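Local coordinates for endoglucanase E-5 (Thermobifida fusca, PDB 2CKS), which hydrolyses internal beta-1,4-glucosidic linkages in cellulose, lichenin and cereal beta-D-glucans through its family 5 glycoside hydrolase catalytic domain, at residues 63-68 with 99-104; 137-142 with 173-178; 200-205 with 228-233. One frame throughout, in Å; residues are numbered along the deposited sequence.

Contact 1: 63-68 with 99-104; sequences SMYIQE and DWHILT
Ser63 and Asp99 pair in parallel at the C-terminal ends of two neighbouring strands of the TIM barrel, joined by a beta-alpha-beta crossover. Ser63 OG donates to the anti lone pair of Asp99 OD1 at 2.9 Å, and His101 ND1 donates to Asp99 OD1 on its syn side at 2.6 Å. The second bond fixes the imidazole's rotation. In the backbone, Met64 N donates to Asp99 O and His101 N to Met64 O. The strands then part and waters take over. One water accepts from Ile66 N and donates to His101 O. Another joins Leu103 N to Gln67 OE1, which also bonds Asn111.

The Tyr65 ring lays one face on His101 CD2, 3.4 Å from Tyr65 CE1, with the planes 40° apart. With an alanine in place of Tyr65, this side of the imidazole is likely to lose its cover, and the water on His101 NE2 one of its partners. On the Met64 and Trp100 face of the sheet, Ile66 CD1 sits over the Trp100 six-membered ring. His101 lies close to Glu231, the nucleophile by similarity. At the outer end one water, 2.6 Å from Glu68 OE2, accepts from Thr104 N, and another joins Glu68 OE2 to Thr104 OG1.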
loop_
_atom_site.group_PDB
_atom_site.type_symbol
_atom_site.label_atom_id
_atom_site.label_comp_id
_atom_site.label_asym_id
_atom_site.label_seq_id
_atom_site.Cartn_x
_atom_site.Cartn_y
_atom_site.Cartn_z
ATOM N N SER A 63 0.708 6.672 -3.446
ATOM C CA SER A 63 1.527 7.088 -2.325
ATOM C C SER A 63 1.719 8.591 -2.355
ATOM O O SER A 63 2.379 9.125 -3.242
ATOM C CB SER A 63 2.876 6.370 -2.341
ATOM O OG SER A 63 2.692 4.977 -2.122
ATOM N N MET A 64 1.117 9.260 -1.389
ATOM C CA MET A 64 1.216 10.705 -1.263
ATOM C C MET A 64 1.986 11.062 0.001
ATOM O O MET A 64 1.455 10.989 1.109
ATOM C CB MET A 64 -0.177 11.326 -1.209
ATOM C CG MET A 64 -0.176 12.862 -1.155
ATOM S SD MET A 64 -1.831 13.534 -1.077
ATOM C CE MET A 64 -2.244 13.155 0.636
ATOM N N TYR A 65 3.250 11.433 -0.167
ATOM C CA TYR A 65 4.041 11.967 0.928
ATOM C C TYR A 65 3.408 13.265 1.412
ATOM O O TYR A 65 2.747 13.967 0.654
ATOM C CB TYR A 65 5.460 12.275 0.485
ATOM C CG TYR A 65 6.403 11.110 0.328
ATOM C CD1 TYR A 65 6.218 10.164 -0.668
ATOM C CD2 TYR A 65 7.512 10.985 1.153
ATOM C CE1 TYR A 65 7.102 9.122 -0.844
ATOM C CE2 TYR A 65 8.407 9.936 0.988
ATOM C CZ TYR A 65 8.193 9.013 -0.014
ATOM O OH TYR A 65 9.068 7.964 -0.192
ATOM N N ILE A 66 3.606 13.562 2.689
ATOM C CA ILE A 66 3.048 14.764 3.302
ATOM C C ILE A 66 4.149 15.809 3.458
ATOM O O ILE A 66 4.005 16.939 3.004
ATOM C CB ILE A 66 2.388 14.416 4.663
ATOM C CG1 ILE A 66 1.546 13.130 4.559
ATOM C CG2 ILE A 66 1.562 15.606 5.157
ATOM C CD1 ILE A 66 0.480 13.148 3.511
ATOM N N GLN A 67 5.245 15.401 4.083
ATOM C CA GLN A 67 6.479 16.167 4.089
ATOM C C GLN A 67 7.270 15.817 2.818
ATOM O O GLN A 67 6.698 15.289 1.868
ATOM C CB GLN A 67 7.250 15.896 5.382
ATOM C CG GLN A 67 6.660 16.639 6.583
ATOM C CD GLN A 67 5.306 16.105 7.041
ATOM O OE1 GLN A 67 5.159 14.910 7.301
ATOM N NE2 GLN A 67 4.324 16.993 7.150
ATOM N N GLU A 68 8.559 16.156 2.769
ATOM C CA GLU A 68 9.418 15.844 1.619
ATOM C C GLU A 68 8.826 16.379 0.308
ATOM O O GLU A 68 8.802 15.693 -0.713
ATOM C CB GLU A 68 9.725 14.340 1.570
ATOM C CG GLU A 68 10.323 13.835 2.882
ATOM C CD GLU A 68 10.725 12.375 2.863
ATOM O OE1 GLU A 68 11.542 11.978 1.994
ATOM O OE2 GLU A 68 10.228 11.621 3.727
ATOM N N ASP A 99 -2.862 6.209 0.109
ATOM C CA ASP A 99 -1.770 6.093 1.068
ATOM C C ASP A 99 -1.315 7.466 1.564
ATOM O O ASP A 99 -0.670 8.232 0.856
ATOM C CB ASP A 99 -0.617 5.307 0.446
ATOM C CG ASP A 99 0.678 5.440 1.211
ATOM O OD1 ASP A 99 1.739 5.326 0.566
ATOM O OD2 ASP A 99 0.739 5.637 2.444
ATOM N N TRP A 100 -1.700 7.755 2.798
ATOM C CA TRP A 100 -1.219 8.901 3.561
ATOM C C TRP A 100 0.204 8.589 4.006
ATOM O O TRP A 100 0.433 7.950 5.030
ATOM C CB TRP A 100 -2.173 9.107 4.739
ATOM C CG TRP A 100 -1.938 10.349 5.516
ATOM C CD1 TRP A 100 -1.378 10.450 6.751
ATOM C CD2 TRP A 100 -2.269 11.676 5.117
ATOM N NE1 TRP A 100 -1.350 11.764 7.157
ATOM C CE2 TRP A 100 -1.884 12.538 6.160
ATOM C CE3 TRP A 100 -2.858 12.229 3.975
ATOM C CZ2 TRP A 100 -2.064 13.914 6.087
ATOM C CZ3 TRP A 100 -3.040 13.582 3.906
ATOM C CH2 TRP A 100 -2.649 14.418 4.953
ATOM N N HIS A 101 1.169 9.023 3.200
ATOM C CA HIS A 101 2.511 8.462 3.228
ATOM C C HIS A 101 3.432 9.199 4.183
ATOM O O HIS A 101 4.389 9.861 3.778
ATOM C CB HIS A 101 3.101 8.397 1.817
ATOM C CG HIS A 101 4.244 7.450 1.685
ATOM N ND1 HIS A 101 4.073 6.115 1.385
ATOM C CD2 HIS A 101 5.580 7.644 1.804
ATOM C CE1 HIS A 101 5.257 5.530 1.323
ATOM N NE2 HIS A 101 6.188 6.436 1.567
ATOM N N ILE A 102 3.125 9.071 5.466
ATOM C CA ILE A 102 3.977 9.621 6.505
ATOM C C ILE A 102 5.216 8.749 6.650
ATOM O O ILE A 102 5.169 7.533 6.417
ATOM C CB ILE A 102 3.225 9.768 7.848
ATOM C CG1 ILE A 102 2.804 8.407 8.423
ATOM C CG2 ILE A 102 2.029 10.694 7.682
ATOM C CD1 ILE A 102 3.588 7.995 9.668
ATOM N N LEU A 103 6.324 9.392 6.996
ATOM C CA LEU A 103 7.599 8.711 7.155
ATOM C C LEU A 103 8.497 9.468 8.129
ATOM O O LEU A 103 8.928 8.915 9.140
ATOM C CB LEU A 103 8.275 8.568 5.785
ATOM C CG LEU A 103 9.637 7.880 5.762
ATOM C CD1 LEU A 103 9.587 6.514 6.455
ATOM C CD2 LEU A 103 10.133 7.742 4.330
ATOM N N THR A 104 8.760 10.737 7.812
ATOM C CA THR A 104 9.547 11.635 8.664
ATOM C C THR A 104 8.898 13.021 8.652
ATOM O O THR A 104 8.869 13.667 7.597
ATOM C CB THR A 104 11.010 11.757 8.142
ATOM O OG1 THR A 104 11.625 10.461 8.039
ATOM C CG2 THR A 104 11.879 12.516 9.140
HETATM O O HOH W 1 8.822 5.230 1.501
HETATM O O HOH W 2 5.627 12.265 4.359
HETATM O O HOH W 3 5.750 12.130 7.813
HETATM O O HOH W 4 8.256 12.244 5.255
HETATM O O HOH W 5 12.184 10.369 5.376
#

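Contact 2: 137-142 with 173-178; sequences ANEPNG and RGWSSL
Trp175 lies flat against Asn141 where the loop 137-142 meets the short helix 173-176 at the C-terminal end of the TIM barrel. Trp175 has the most surface buried by the contact, followed by Asn141 and Glu139. The Asn141 amide stacks on the indole with the planes 7° apart. Asn141 CB stands over the five-membered ring, 3.4 Å from Trp175 CE2. The first torsion of Asn141 (chi1 58°) sets CG between the backbone N and the carbonyl carbon. From there the amide nitrogen turns back to its own loop, and Asn141 ND2 donates to Glu139 O at 2.9 Å. It also bonds Leu103 O, and these two acceptors hold the amide flat against the indole.

Glu139 comes to the same indole from its edge. Its carboxylate stands nearly upright to the ring, with the planes 80° apart. Glu139 OE1 lies 3.3 Å from Trp175 CD1, while OE2 bonds His204. This holds for one of two modelled conformers. Glu139 is the proton donor by similarity, and in this crystal it belongs to a zinc site with Glu231. Trp175 thus packs beside the probable acid.

Two bonds tie the segments, one from a backbone N-H and one from a hydroxyl. Trp175 N donates to Pro140 O at 2.8 Å. Ser176 OG donates to Asn138 O at 2.7 Å, and it also meets Pro140 CD at 3.6 Å. Together they hold the main chain on both sides of Glu139.

The loop 137-142 runs from strand 132-135 to helix 145-162, and Pro140 rests on Ile148 of that helix. The weakly bonded helix 173-176 follows strand 168-170. Its Ser176 packs on Ala202 and His204 of strand 199-206, while Asn138 reaches Asp99 and His101 of strand 95-101.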
loop_
_atom_site.group_PDB
_atom_site.type_symbol
_atom_site.label_atom_id
_atom_site.label_comp_id
_atom_site.label_asym_id
_atom_site.label_seq_id
_atom_site.Cartn_x
_atom_site.Cartn_y
_atom_site.Cartn_z
ATOM N N ALA A 137 -1.704 5.782 7.729
ATOM C CA ALA A 137 -0.367 6.123 8.218
ATOM C C ALA A 137 0.667 5.113 7.722
ATOM O O ALA A 137 0.943 4.119 8.390
ATOM C CB ALA A 137 -0.364 6.175 9.747
ATOM N N ASN A 138 1.223 5.382 6.547
ATOM C CA ASN A 138 2.199 4.505 5.880
ATOM C C ASN A 138 3.187 3.778 6.807
ATOM O O ASN A 138 3.114 2.548 6.953
ATOM C CB ASN A 138 2.955 5.335 4.833
ATOM C CG ASN A 138 4.218 4.672 4.335
ATOM O OD1 ASN A 138 4.196 3.527 3.890
ATOM N ND2 ASN A 138 5.346 5.388 4.432
ATOM N N GLU A 139 4.105 4.530 7.417
ATOM C CA GLU A 139 5.204 3.951 8.200
ATOM C C GLU A 139 5.455 4.695 9.514
ATOM O O GLU A 139 6.407 5.461 9.633
ATOM C CB GLU A 139 6.488 3.874 7.356
ATOM C CG GLU A 139 6.483 2.709 6.376
ATOM C CD GLU A 139 7.842 2.398 5.771
ATOM O OE1 GLU A 139 8.788 3.201 5.966
ATOM O OE2 GLU A 139 7.969 1.341 5.090
ATOM N N PRO A 140 4.619 4.434 10.519
ATOM C CA PRO A 140 4.880 4.967 11.864
ATOM C C PRO A 140 6.249 4.512 12.331
ATOM O O PRO A 140 6.628 3.376 12.080
ATOM C CB PRO A 140 3.786 4.321 12.733
ATOM C CG PRO A 140 2.687 3.943 11.769
ATOM C CD PRO A 140 3.409 3.592 10.496
ATOM N N ASN A 141 7.008 5.393 12.961
ATOM C CA ASN A 141 8.269 4.998 13.558
ATOM C C ASN A 141 8.612 5.895 14.740
ATOM O O ASN A 141 8.227 7.064 14.782
ATOM C CB ASN A 141 9.395 4.967 12.502
ATOM C CG ASN A 141 9.602 6.297 11.808
ATOM O OD1 ASN A 141 10.465 7.084 12.212
ATOM N ND2 ASN A 141 8.836 6.552 10.737
ATOM N N GLY A 142 9.304 5.305 15.709
ATOM C CA GLY A 142 9.692 5.997 16.924
ATOM C C GLY A 142 8.560 6.163 17.920
ATOM O O GLY A 142 8.702 6.905 18.892
ATOM N N ARG A 173 4.082 -0.566 14.133
ATOM C CA ARG A 173 5.320 -0.068 14.725
ATOM C C ARG A 173 6.542 -0.353 13.865
ATOM O O ARG A 173 6.629 -1.388 13.219
ATOM C CB ARG A 173 5.549 -0.747 16.065
ATOM C CG ARG A 173 4.784 -0.188 17.205
ATOM C CD ARG A 173 5.294 -0.743 18.529
ATOM N NE ARG A 173 6.565 -0.144 18.940
ATOM C CZ ARG A 173 7.413 -0.679 19.821
ATOM N NH1 ARG A 173 7.155 -1.840 20.421
ATOM N NH2 ARG A 173 8.534 -0.034 20.121
ATOM N N GLY A 174 7.503 0.567 13.885
ATOM C CA GLY A 174 8.800 0.312 13.294
ATOM C C GLY A 174 8.768 0.223 11.786
ATOM O O GLY A 174 9.140 -0.793 11.198
ATOM N N TRP A 175 8.330 1.308 11.166
ATOM C CA TRP A 175 8.163 1.378 9.715
ATOM C C TRP A 175 7.249 0.266 9.207
ATOM O O TRP A 175 7.515 -0.392 8.199
ATOM C CB TRP A 175 9.515 1.362 9.001
ATOM C CG TRP A 175 10.361 2.518 9.370
ATOM C CD1 TRP A 175 10.376 3.742 8.782
ATOM C CD2 TRP A 175 11.307 2.570 10.436
ATOM N NE1 TRP A 175 11.297 4.551 9.401
ATOM C CE2 TRP A 175 11.879 3.858 10.428
ATOM C CE3 TRP A 175 11.750 1.651 11.388
ATOM C CZ2 TRP A 175 12.865 4.247 11.337
ATOM C CZ3 TRP A 175 12.730 2.040 12.295
ATOM C CH2 TRP A 175 13.272 3.326 12.260
ATOM N N SER A 176 6.141 0.088 9.913
ATOM C CA SER A 176 5.151 -0.930 9.580
ATOM C C SER A 176 5.788 -2.314 9.436
ATOM O O SER A 176 5.483 -3.065 8.513
ATOM C CB SER A 176 4.341 -0.520 8.349
ATOM O OG SER A 176 3.404 0.482 8.716
ATOM N N SER A 177 6.654 -2.652 10.386
ATOM C CA SER A 177 7.257 -3.983 10.439
ATOM C C SER A 177 6.583 -4.883 11.474
ATOM O O SER A 177 7.182 -5.845 11.931
ATOM C CB SER A 177 8.747 -3.866 10.741
ATOM O OG SER A 177 8.956 -3.330 12.037
ATOM N N LEU A 178 5.339 -4.570 11.827
ATOM C CA LEU A 178 4.621 -5.257 12.900
ATOM C C LEU A 178 5.428 -5.224 14.201
ATOM O O LEU A 178 5.321 -6.127 15.035
ATOM C CB LEU A 178 4.261 -6.698 12.503
ATOM C CG LEU A 178 3.291 -6.848 11.320
ATOM C CD1 LEU A 178 3.368 -8.247 10.739
ATOM C CD2 LEU A 178 1.871 -6.524 11.735
#

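Contact 3: 200-205 with 228-233; sequences MYAFHF and FVTEFG
Glu231 CB sits squarely over the His204 imidazole, 3.4 Å from the ring centroid and 6° off its normal. The two residues belong to parallel neighbouring strands of the TIM barrel, joined by a beta-alpha-beta crossover. The Glu231 chain is extended, with CG anti to the backbone N (chi1 -164°), and rises past the ring toward the active site. There Glu231, the nucleophile by similarity, ligates a zinc ion through OE1, which also bonds Tyr206. Its OE2 forms a salt bridge with Arg61.

At its edge the same imidazole meets Thr230. His204 NE2 donates to Thr230 OG1 at 2.7 Å, close to the ring plane. The second ring nitrogen, ND1, bonds Glu139, the proton donor by similarity. The ring is therefore gripped at both nitrogens and pressed on one face.

The face of the sheet with Phe205 and Phe232 is filled by hydrocarbon. Phe232 CB is the bump that fits over the Phe205 ring, 3.6 Å from its centroid. The two rings are nearly parallel but slid apart, and barely overlap. Val229 CG1 fits in beside them, 3.7 Å from Phe205 CE2. At the N-terminal end Met200 CE approaches the edge of the Phe228 ring and lies 4.0 Å from Phe228 CB.

The backbone is bonded well at its ends and loosely between. Phe228 N donates to Tyr201 O and Gly233 N to Phe205 O, but the bond from Phe205 N to Glu231 O is weak. Phe203 O is buried without a polar partner.

Strand 199-206 also bonds Val170 of strand 168-170, and strand 227-233 packs Phe228 and Phe232 on strand 262-265. Phe228 reaches inward to strands 59-65 and 95-101, while Phe205 stacks outward on Tyr251 of helix 245-258.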
loop_
_atom_site.group_PDB
_atom_site.type_symbol
_atom_site.label_atom_id
_atom_site.label_comp_id
_atom_site.label_asym_id
_atom_site.label_seq_id
_atom_site.Cartn_x
_atom_site.Cartn_y
_atom_site.Cartn_z
ATOM N N MET A 200 -7.449 -3.650 8.452
ATOM C CA MET A 200 -6.277 -4.478 8.193
ATOM C C MET A 200 -5.064 -3.748 8.742
ATOM O O MET A 200 -5.116 -2.534 8.983
ATOM C CB MET A 200 -6.105 -4.694 6.692
ATOM C CG MET A 200 -7.362 -5.163 6.004
ATOM S SD MET A 200 -7.051 -5.547 4.283
ATOM C CE MET A 200 -6.242 -7.089 4.412
ATOM N N TYR A 201 -3.989 -4.486 8.946
ATOM C CA TYR A 201 -2.759 -3.931 9.488
ATOM C C TYR A 201 -1.663 -4.086 8.455
ATOM O O TYR A 201 -1.559 -5.118 7.791
ATOM C CB TYR A 201 -2.391 -4.645 10.783
ATOM C CG TYR A 201 -3.409 -4.424 11.873
ATOM C CD1 TYR A 201 -4.481 -5.289 12.023
ATOM C CD2 TYR A 201 -3.314 -3.342 12.738
ATOM C CE1 TYR A 201 -5.416 -5.091 13.021
ATOM C CE2 TYR A 201 -4.244 -3.139 13.732
ATOM C CZ TYR A 201 -5.285 -4.015 13.879
ATOM O OH TYR A 201 -6.215 -3.801 14.878
ATOM N N ALA A 202 -0.844 -3.054 8.315
ATOM C CA ALA A 202 0.199 -3.055 7.297
ATOM C C ALA A 202 1.480 -3.742 7.746
ATOM O O ALA A 202 1.900 -3.626 8.900
ATOM C CB ALA A 202 0.493 -1.642 6.873
ATOM N N PHE A 203 2.116 -4.442 6.808
ATOM C CA PHE A 203 3.460 -4.961 6.976
ATOM C C PHE A 203 4.297 -4.619 5.757
ATOM O O PHE A 203 3.843 -4.749 4.622
ATOM C CB PHE A 203 3.425 -6.473 7.177
ATOM C CG PHE A 203 4.779 -7.095 7.388
ATOM C CD1 PHE A 203 5.531 -6.793 8.516
ATOM C CD2 PHE A 203 5.298 -7.983 6.464
ATOM C CE1 PHE A 203 6.776 -7.373 8.714
ATOM C CE2 PHE A 203 6.545 -8.566 6.659
ATOM C CZ PHE A 203 7.274 -8.271 7.788
ATOM N N HIS A 204 5.514 -4.157 6.010
ATOM C CA HIS A 204 6.466 -3.797 4.968
ATOM C C HIS A 204 7.743 -4.576 5.157
ATOM O O HIS A 204 8.217 -4.728 6.276
ATOM C CB HIS A 204 6.809 -2.313 5.053
ATOM C CG HIS A 204 5.662 -1.401 4.738
ATOM N ND1 HIS A 204 5.809 -0.034 4.649
ATOM C CD2 HIS A 204 4.354 -1.653 4.498
ATOM C CE1 HIS A 204 4.641 0.513 4.364
ATOM N NE2 HIS A 204 3.741 -0.445 4.271
ATOM N N PHE A 205 8.331 -5.028 4.059
ATOM C CA PHE A 205 9.594 -5.748 4.126
ATOM C C PHE A 205 10.402 -5.526 2.852
ATOM O O PHE A 205 9.850 -5.254 1.794
ATOM C CB PHE A 205 9.365 -7.246 4.350
ATOM C CG PHE A 205 8.733 -7.957 3.176
ATOM C CD1 PHE A 205 9.520 -8.475 2.146
ATOM C CD2 PHE A 205 7.355 -8.121 3.099
ATOM C CE1 PHE A 205 8.944 -9.123 1.053
ATOM C CE2 PHE A 205 6.769 -8.776 2.006
ATOM C CZ PHE A 205 7.562 -9.273 0.983
ATOM N N PHE A 228 -2.211 -6.548 5.211
ATOM C CA PHE A 228 -1.955 -6.209 3.820
ATOM C C PHE A 228 -0.530 -5.697 3.706
ATOM O O PHE A 228 -0.114 -4.818 4.458
ATOM C CB PHE A 228 -2.935 -5.151 3.308
ATOM C CG PHE A 228 -3.010 -5.098 1.807
ATOM C CD1 PHE A 228 -4.082 -5.671 1.126
ATOM C CD2 PHE A 228 -1.995 -4.507 1.070
ATOM C CE1 PHE A 228 -4.123 -5.655 -0.264
ATOM C CE2 PHE A 228 -2.042 -4.492 -0.329
ATOM C CZ PHE A 228 -3.111 -5.063 -0.983
ATOM N N VAL A 229 0.222 -6.244 2.762
ATOM C CA VAL A 229 1.582 -5.800 2.550
ATOM C C VAL A 229 1.545 -4.611 1.580
ATOM O O VAL A 229 1.638 -4.775 0.374
ATOM C CB VAL A 229 2.480 -6.960 2.077
ATOM C CG1 VAL A 229 3.853 -6.458 1.667
ATOM C CG2 VAL A 229 2.599 -7.991 3.202
ATOM N N THR A 230 1.386 -3.406 2.123
ATOM C CA THR A 230 1.209 -2.220 1.278
ATOM C C THR A 230 2.508 -1.726 0.645
ATOM O O THR A 230 2.475 -0.895 -0.252
ATOM C CB THR A 230 0.539 -1.069 2.045
ATOM O OG1 THR A 230 1.239 -0.818 3.262
ATOM C CG2 THR A 230 -0.864 -1.429 2.486
ATOM N N GLU A 231 3.644 -2.247 1.092
ATOM C CA GLU A 231 4.917 -1.859 0.510
ATOM C C GLU A 231 5.939 -2.954 0.740
ATOM O O GLU A 231 6.186 -3.337 1.873
ATOM C CB GLU A 231 5.388 -0.562 1.151
ATOM C CG GLU A 231 6.484 0.140 0.391
ATOM C CD GLU A 231 6.910 1.410 1.089
ATOM O OE1 GLU A 231 8.087 1.487 1.501
ATOM O OE2 GLU A 231 6.064 2.318 1.224
ATOM N N PHE A 232 6.532 -3.462 -0.335
ATOM C CA PHE A 232 7.680 -4.354 -0.189
ATOM C C PHE A 232 8.631 -4.239 -1.354
ATOM O O PHE A 232 8.276 -3.761 -2.427
ATOM C CB PHE A 232 7.261 -5.821 -0.009
ATOM C CG PHE A 232 6.908 -6.521 -1.295
ATOM C CD1 PHE A 232 5.658 -6.377 -1.848
ATOM C CD2 PHE A 232 7.830 -7.328 -1.945
ATOM C CE1 PHE A 232 5.319 -7.014 -3.014
ATOM C CE2 PHE A 232 7.494 -7.967 -3.144
ATOM C CZ PHE A 232 6.226 -7.804 -3.673
ATOM N N GLY A 233 9.852 -4.686 -1.118
ATOM C CA GLY A 233 10.873 -4.727 -2.138
ATOM C C GLY A 233 11.620 -6.040 -2.088
ATOM O O GLY A 233 11.556 -6.783 -1.104
#

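From the N terminus the three contacts follow in series, with no nesting or crossing. Contact 1 closes the loop through helix 75-90 and joins the second and third barrel strands. Contact 2 closes the loop through helix 145-162 and strand 168-170, joining the segments that follow the fourth and fifth strands. Contact 3 closes the loop through helix 212-224 and joins the sixth and seventh strands. In space they meet at the C-terminal end of the barrel. Asn138 ND2 probably bonds Ile102 O between contacts 1 and 2. Ser176 O probably accepts from His204 N between contacts 2 and 3. His101 packs against Glu231, bringing contacts 1 and 3 together across the active site.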